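Virulence-associated protein I (Coxiella burnetii, PDB 3TRB) probably binds DNA through a helix-turn-helix domain and belongs to the HigA family of addiction-module antidotes. Local coordinates at residues Arg43-Ala46 against Ile47-Ala51; Phe66-Pro70 against Glu71-Asn75; Thr55-Thr58 against Ala59-Ala63. All blocks are in the same frame, centred on the assembly; numbering follows the deposited sequence.

Contact 1: residues Arg43-Ala46 against Ile47-Ala51; sequences RVTA and ILNGA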
loop_
_atom_site.group_PDB
_atom_site.type_symbol
_atom_site.label_atom_id
_atom_site.label_comp_id
_atom_site.label_asym_id
_atom_site.label_seq_id
_atom_site.Cartn_x
_atom_site.Cartn_y
_atom_site.Cartn_z
ATOM N N ARG A 43 15.295 -4.965 30.056
ATOM C CA ARG A 43 14.832 -4.669 28.704
ATOM C C ARG A 43 15.787 -3.722 27.985
ATOM O O ARG A 43 16.109 -3.922 26.814
ATOM C CB ARG A 43 13.425 -4.074 28.739
ATOM C CG ARG A 43 12.795 -3.885 27.369
ATOM C CD ARG A 43 11.362 -3.399 27.500
ATOM N NE ARG A 43 10.569 -4.290 28.341
ATOM C CZ ARG A 43 9.368 -3.994 28.828
ATOM N NH1 ARG A 43 8.811 -2.821 28.563
ATOM N NH2 ARG A 43 8.724 -4.872 29.585
ATOM N N VAL A 44 16.236 -2.690 28.691
ATOM C CA VAL A 44 17.198 -1.747 28.133
ATOM C C VAL A 44 18.522 -2.441 27.821
ATOM O O VAL A 44 19.073 -2.287 26.734
ATOM C CB VAL A 44 17.459 -0.572 29.094
ATOM C CG1 VAL A 44 18.635 0.259 28.608
ATOM C CG2 VAL A 44 16.210 0.286 29.236
ATOM N N THR A 45 19.024 -3.208 28.784
ATOM C CA THR A 45 20.274 -3.939 28.611
ATOM C C THR A 45 20.214 -4.898 27.424
ATOM O O THR A 45 21.163 -4.995 26.645
ATOM C CB THR A 45 20.640 -4.724 29.881
ATOM O OG1 THR A 45 21.009 -3.806 30.918
ATOM C CG2 THR A 45 21.802 -5.665 29.611
ATOM N N ALA A 46 19.095 -5.602 27.294
ATOM C CA ALA A 46 18.911 -6.547 26.201
ATOM C C ALA A 46 18.954 -5.846 24.846
ATOM O O ALA A 46 19.559 -6.346 23.899
ATOM C CB ALA A 46 17.603 -7.305 26.370
ATOM N N ILE A 47 18.315 -4.683 24.763
ATOM C CA ILE A 47 18.315 -3.899 23.533
ATOM C C ILE A 47 19.718 -3.390 23.219
ATOM O O ILE A 47 20.168 -3.448 22.075
ATOM C CB ILE A 47 17.344 -2.707 23.625
ATOM C CG1 ILE A 47 15.901 -3.204 23.732
ATOM C CG2 ILE A 47 17.511 -1.788 22.424
ATOM C CD1 ILE A 47 14.892 -2.103 23.980
ATOM N N LEU A 48 20.409 -2.903 24.243
ATOM C CA LEU A 48 21.768 -2.400 24.078
ATOM C C LEU A 48 22.718 -3.489 23.590
ATOM O O LEU A 48 23.639 -3.220 22.819
ATOM C CB LEU A 48 22.285 -1.805 25.390
ATOM C CG LEU A 48 21.608 -0.519 25.870
ATOM C CD1 LEU A 48 22.144 -0.100 27.231
ATOM C CD2 LEU A 48 21.795 0.594 24.850
ATOM N N ASN A 49 22.491 -4.718 24.044
ATOM C CA ASN A 49 23.350 -5.838 23.672
ATOM C C ASN A 49 22.901 -6.537 22.391
ATOM O O ASN A 49 23.490 -7.536 21.978
ATOM C CB ASN A 49 23.447 -6.849 24.817
ATOM C CG ASN A 49 24.107 -6.267 26.055
ATOM O OD1 ASN A 49 24.885 -5.316 25.968
ATOM N ND2 ASN A 49 23.804 -6.841 27.211
ATOM N N GLY A 50 21.855 -6.004 21.764
ATOM C CA GLY A 50 21.347 -6.556 20.521
ATOM C C GLY A 50 20.681 -7.907 20.698
ATOM O O GLY A 50 20.620 -8.707 19.765
ATOM N N ALA A 51 20.179 -8.159 21.903
ATOM C CA ALA A 51 19.538 -9.431 22.215
ATOM C C ALA A 51 18.017 -9.333 22.153
ATOM O O ALA A 51 17.322 -10.341 22.240
ATOM C CB ALA A 51 19.986 -9.929 23.584
#
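Ala46 O receives the backbone N of Ala51 at 2.8 Å, a bond that spans five residues and folds the chain back over the last turn of helix 41-48. Within that loop the N of Gly50 donates to the O of Ile47 at 3.1 Å. Gly50 makes the reversal in the left-handed backbone region, phi 70°, which glycine enters easily. Further up, the helix keeps its regular ladder: Leu48 N meets Val44 O at 2.9 Å, and Asn49 N meets Thr45 O at the same 2.9 Å, though less straight, with 143° at the hydrogen.

Outward from this ladder the side chains pair four residues apart. Val44 and Leu48 run alongside each other; with CG1 anti to the backbone N (chi1 170°), Val44 sets that methyl 3.8 Å from Leu48 CD1. Thr45 and Asn49 lie next to each other in the same way, methyl against amide, Thr45 CG2 being 3.3 Å from Asn49 ND2. Ile47 lays its CG1 over the carbonyl oxygen of Arg43, 3.2 Å from that O. The apolar members face the rest of the domain: Val44 packs on Leu33 and Ala34 of helix 30-37, Leu48 on Leu18 and Leu22 of helix 14-24.

The pair of bonds back into the final turn, closed by a glycine of positive phi, is the Schellman motif, here ending what is probably the recognition helix of an XRE-type helix-turn-helix domain.

Contact 2: residues Phe66-Pro70 against Glu71-Asn75; sequences FGTTP and EFWLN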
loop_
_atom_site.group_PDB
_atom_site.type_symbol
_atom_site.label_atom_id
_atom_site.label_comp_id
_atom_site.label_asym_id
_atom_site.label_seq_id
_atom_site.Cartn_x
_atom_site.Cartn_y
_atom_site.Cartn_z
ATOM N N PHE A 66 13.375 10.993 24.168
ATOM C CA PHE A 66 14.384 11.638 23.331
ATOM C C PHE A 66 13.814 12.762 22.469
ATOM O O PHE A 66 14.563 13.516 21.846
ATOM C CB PHE A 66 15.104 10.609 22.449
ATOM C CG PHE A 66 16.053 9.723 23.205
ATOM C CD1 PHE A 66 17.252 10.220 23.682
ATOM C CD2 PHE A 66 15.748 8.392 23.436
ATOM C CE1 PHE A 66 18.127 9.411 24.381
ATOM C CE2 PHE A 66 16.620 7.577 24.134
ATOM C CZ PHE A 66 17.811 8.088 24.606
ATOM N N GLY A 67 12.491 12.874 22.435
ATOM C CA GLY A 67 11.845 13.912 21.654
ATOM C C GLY A 67 11.874 13.628 20.164
ATOM O O GLY A 67 11.910 14.545 19.345
ATOM N N THR A 68 11.863 12.346 19.815
ATOM C CA THR A 68 11.840 11.932 18.418
ATOM C C THR A 68 10.456 11.418 18.050
ATOM O O THR A 68 9.495 11.604 18.797
ATOM C CB THR A 68 12.859 10.810 18.150
ATOM O OG1 THR A 68 12.385 9.584 18.722
ATOM C CG2 THR A 68 14.212 11.158 18.750
ATOM N N THR A 69 10.357 10.774 16.892
ATOM C CA THR A 69 9.142 10.067 16.519
ATOM C C THR A 69 9.323 8.594 16.856
ATOM O O THR A 69 10.452 8.104 16.913
ATOM C CB THR A 69 8.855 10.193 15.014
ATOM O OG1 THR A 69 9.868 9.498 14.275
ATOM C CG2 THR A 69 8.834 11.653 14.594
ATOM N N PRO A 70 8.214 7.880 17.096
ATOM C CA PRO A 70 8.330 6.431 17.280
ATOM C C PRO A 70 8.724 5.755 15.967
ATOM O O PRO A 70 9.368 4.705 15.981
ATOM C CB PRO A 70 6.917 6.018 17.705
ATOM C CG PRO A 70 6.027 7.090 17.168
ATOM C CD PRO A 70 6.831 8.355 17.261
ATOM N N GLU A 71 8.352 6.366 14.846
ATOM C CA GLU A 71 8.693 5.834 13.532
ATOM C C GLU A 71 10.203 5.726 13.347
ATOM O O GLU A 71 10.695 4.775 12.741
ATOM C CB GLU A 71 8.090 6.699 12.422
ATOM C CG GLU A 71 6.578 6.581 12.269
ATOM C CD GLU A 71 5.808 7.466 13.232
ATOM O OE1 GLU A 71 6.445 8.189 14.028
ATOM O OE2 GLU A 71 4.560 7.442 13.184
ATOM N N PHE A 72 10.933 6.708 13.867
ATOM C CA PHE A 72 12.388 6.712 13.771
ATOM C C PHE A 72 12.994 5.432 14.333
ATOM O O PHE A 72 13.858 4.820 13.706
ATOM C CB PHE A 72 12.970 7.926 14.500
ATOM C CG PHE A 72 14.453 7.846 14.728
ATOM C CD1 PHE A 72 15.343 8.259 13.750
ATOM C CD2 PHE A 72 14.956 7.365 15.925
ATOM C CE1 PHE A 72 16.707 8.190 13.962
ATOM C CE2 PHE A 72 16.317 7.293 16.142
ATOM C CZ PHE A 72 17.194 7.706 15.159
ATOM N N TRP A 73 12.532 5.031 15.514
ATOM C CA TRP A 73 13.090 3.870 16.200
ATOM C C TRP A 73 12.678 2.549 15.558
ATOM O O TRP A 73 13.473 1.612 15.489
ATOM C CB TRP A 73 12.718 3.891 17.686
ATOM C CG TRP A 73 13.355 5.029 18.421
ATOM C CD1 TRP A 73 12.757 6.187 18.820
ATOM C CD2 TRP A 73 14.726 5.125 18.827
ATOM N NE1 TRP A 73 13.670 6.996 19.459
ATOM C CE2 TRP A 73 14.886 6.366 19.474
ATOM C CE3 TRP A 73 15.834 4.280 18.708
ATOM C CZ2 TRP A 73 16.105 6.782 20.001
ATOM C CZ3 TRP A 73 17.045 4.694 19.232
ATOM C CH2 TRP A 73 17.170 5.935 19.871
ATOM N N LEU A 74 11.440 2.478 15.083
ATOM C CA LEU A 74 10.961 1.267 14.428
ATOM C C LEU A 74 11.633 1.075 13.073
ATOM O O LEU A 74 11.897 -0.052 12.659
ATOM C CB LEU A 74 9.439 1.293 14.275
ATOM C CG LEU A 74 8.639 1.199 15.575
ATOM C CD1 LEU A 74 7.147 1.131 15.285
ATOM C CD2 LEU A 74 9.082 -0.010 16.381
ATOM N N ASN A 75 11.911 2.180 12.389
ATOM C CA ASN A 75 12.610 2.123 11.108
ATOM C C ASN A 75 14.058 1.668 11.263
ATOM O O ASN A 75 14.621 1.048 10.360
ATOM C CB ASN A 75 12.545 3.470 10.388
ATOM C CG ASN A 75 11.301 3.610 9.528
ATOM O OD1 ASN A 75 10.457 2.712 9.485
ATOM N ND2 ASN A 75 11.180 4.737 8.841
#
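Thr69, in an extended backbone conformation, brings the chain into helix 70-96, where Pro70 O takes Leu74 N at 3.2 Å as the first regular helical bond. Before it, Gly67 has left the preceding helix with positive phi. Thr69 is the N-cap: its OG1, held between the backbone N and carbonyl carbon (chi1 67°), receives Phe72 N at 3.0 Å and so occupies an amide of the first turn. The same N-H leans weakly on Thr69 O, with OG1 the better acceptor. Thr68 OG1 works in two directions. It donates to Thr69 O, from above the carbonyl plane, and accepts a weak bond from Trp73 NE1, also 3.0 Å away, whose N-H points at it poorly (124°). The indole crosses Thr68 at about a right angle, and its CZ2 comes 3.8 Å from Phe66 CD2, the two rings meeting obliquely. Phe72 CE2 sits 3.6 Å above the Trp73 ring plane. Glu71 bends at its second torsion and lies beside Pro70, with OE1 3.3 Å from Pro70 CD. Beyond the turn, Pro70 and Leu74 touch Ile82 of the second subunit, while Trp73 packs inward on Leu62 and Leu18. A threonine N-cap followed by proline in the first turn is a familiar helix start, used here to lead from helix 56-66 into the long helix 70-96 of this helix-turn-helix protein.

Contact 3: residues Thr55-Thr58 against Ala59-Ala63; sequences TADT and ALRLA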
loop_
_atom_site.group_PDB
_atom_site.type_symbol
_atom_site.label_atom_id
_atom_site.label_comp_id
_atom_site.label_asym_id
_atom_site.label_seq_id
_atom_site.Cartn_x
_atom_site.Cartn_y
_atom_site.Cartn_z
ATOM N N THR A 55 10.195 -2.836 20.282
ATOM C CA THR A 55 8.772 -2.989 20.020
ATOM C C THR A 55 8.122 -1.619 19.875
ATOM O O THR A 55 8.754 -0.595 20.127
ATOM C CB THR A 55 8.075 -3.760 21.153
ATOM O OG1 THR A 55 8.165 -3.007 22.370
ATOM C CG2 THR A 55 8.728 -5.118 21.351
ATOM N N ALA A 56 6.858 -1.606 19.465
ATOM C CA ALA A 56 6.123 -0.355 19.316
ATOM C C ALA A 56 6.012 0.382 20.646
ATOM O O ALA A 56 6.089 1.610 20.693
ATOM C CB ALA A 56 4.743 -0.614 18.731
ATOM N N ASP A 57 5.830 -0.373 21.725
ATOM C CA ASP A 57 5.734 0.215 23.056
ATOM C C ASP A 57 7.031 0.918 23.442
ATOM O O ASP A 57 7.014 2.034 23.963
ATOM C CB ASP A 57 5.386 -0.853 24.092
ATOM C CG ASP A 57 5.282 -0.289 25.492
ATOM O OD1 ASP A 57 4.181 0.161 25.873
ATOM O OD2 ASP A 57 6.303 -0.290 26.208
ATOM N N THR A 58 8.155 0.261 23.184
ATOM C CA THR A 58 9.457 0.837 23.492
ATOM C C THR A 58 9.727 2.053 22.614
ATOM O O THR A 58 10.282 3.051 23.074
ATOM C CB THR A 58 10.583 -0.188 23.307
ATOM O OG1 THR A 58 10.361 -1.303 24.179
ATOM C CG2 THR A 58 11.930 0.439 23.629
ATOM N N ALA A 59 9.327 1.965 21.349
ATOM C CA ALA A 59 9.505 3.068 20.414
ATOM C C ALA A 59 8.777 4.320 20.893
ATOM O O ALA A 59 9.311 5.427 20.810
ATOM C CB ALA A 59 9.024 2.669 19.026
ATOM N N LEU A 60 7.560 4.139 21.396
ATOM C CA LEU A 60 6.764 5.254 21.902
ATOM C C LEU A 60 7.420 5.895 23.117
ATOM O O LEU A 60 7.409 7.117 23.268
ATOM C CB LEU A 60 5.351 4.786 22.259
ATOM C CG LEU A 60 4.409 4.471 21.094
ATOM C CD1 LEU A 60 3.123 3.840 21.602
ATOM C CD2 LEU A 60 4.115 5.730 20.297
ATOM N N ARG A 61 7.994 5.065 23.982
ATOM C CA ARG A 61 8.662 5.559 25.180
ATOM C C ARG A 61 9.946 6.306 24.824
ATOM O O ARG A 61 10.209 7.388 25.350
ATOM C CB ARG A 61 8.950 4.410 26.147
ATOM C CG ARG A 61 7.696 3.679 26.603
ATOM C CD ARG A 61 8.013 2.535 27.549
ATOM N NE ARG A 61 6.793 1.888 28.024
ATOM C CZ ARG A 61 6.093 2.298 29.076
ATOM N NH1 ARG A 61 6.492 3.356 29.767
ATOM N NH2 ARG A 61 4.993 1.651 29.436
ATOM N N LEU A 62 10.736 5.723 23.926
ATOM C CA LEU A 62 11.954 6.363 23.442
ATOM C C LEU A 62 11.639 7.690 22.762
ATOM O O LEU A 62 12.352 8.677 22.948
ATOM C CB LEU A 62 12.697 5.443 22.473
ATOM C CG LEU A 62 13.392 4.222 23.076
ATOM C CD1 LEU A 62 13.852 3.272 21.980
ATOM C CD2 LEU A 62 14.564 4.648 23.952
ATOM N N ALA A 63 10.569 7.710 21.974
ATOM C CA ALA A 63 10.155 8.919 21.272
ATOM C C ALA A 63 9.834 10.047 22.248
ATOM O O ALA A 63 10.240 11.190 22.045
ATOM C CB ALA A 63 8.956 8.628 20.382
HETATM O O HOH W 1 3.367 -0.497 28.415
#
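Ala59 N bonds to Thr55 O at 2.9 Å, the first regular turn of helix 56-66 beyond its N-cap, Thr55. Next, Leu60 N donates to Ala56 O at 3.0 Å, and Leu60 CG lies over that same oxygen; its side chain continues to Pro70 and to Ala85 of the second subunit. Arg61, extended from CG to NE, passes its CG over Asp57 O and brings NE to Asp57 OD2 at 2.9 Å, a nearly straight salt bridge (161°). The oxygen lies in the guanidinium plane and is met on its syn side, though somewhat out of the carboxylate plane, and the two flat groups are turned 53° apart. NE to OD2 is the one direct bond of the pair; a water donates to Asp57 OD1 at 2.7 Å and accepts from Arg61 NH2 at 2.9 Å. This is the i to i+4 ion pair of an alpha helix, in the helix that follows the probable recognition helix of the domain. Asp57, in the first turn, is probably also favoured by the positive helix end. Arg61 NH1 reaches further, to Glu96 of the second subunit in a salt bridge and weakly to Leu37 O. Leu62 N closes on Thr58 O at 2.8 Å, and Leu62 CD1 runs alongside Thr58 CG2 at 3.8 Å; the leucine also packs on Ile54. Ala63 turns its methyl to Pro70 and Thr68.

In the fold
All three contacts are local; one ends a helix and two begin one. Contact 1 closes helix 41-48 and contact 2 opens helix 70-96, both partly buried; contact 3, the most buried, starts helix 56-66. Contacts 1 and 2 lie on opposite sides of the chain's centre, about 17 Å between centres. Helix 56-66 lies between the other two and touches both, with Thr58 meeting Ile47 and Arg43 on the side of contact 1. Chemistry follows place: contact 1 relies on backbone bonds, contact 2 on threonine hydroxyls and aromatic rings, while contact 3 adds an ion pair to its backbone bonds. Contacts 2 and 3 both meet the second subunit, whereas no other chain of the assembly touches contact 1.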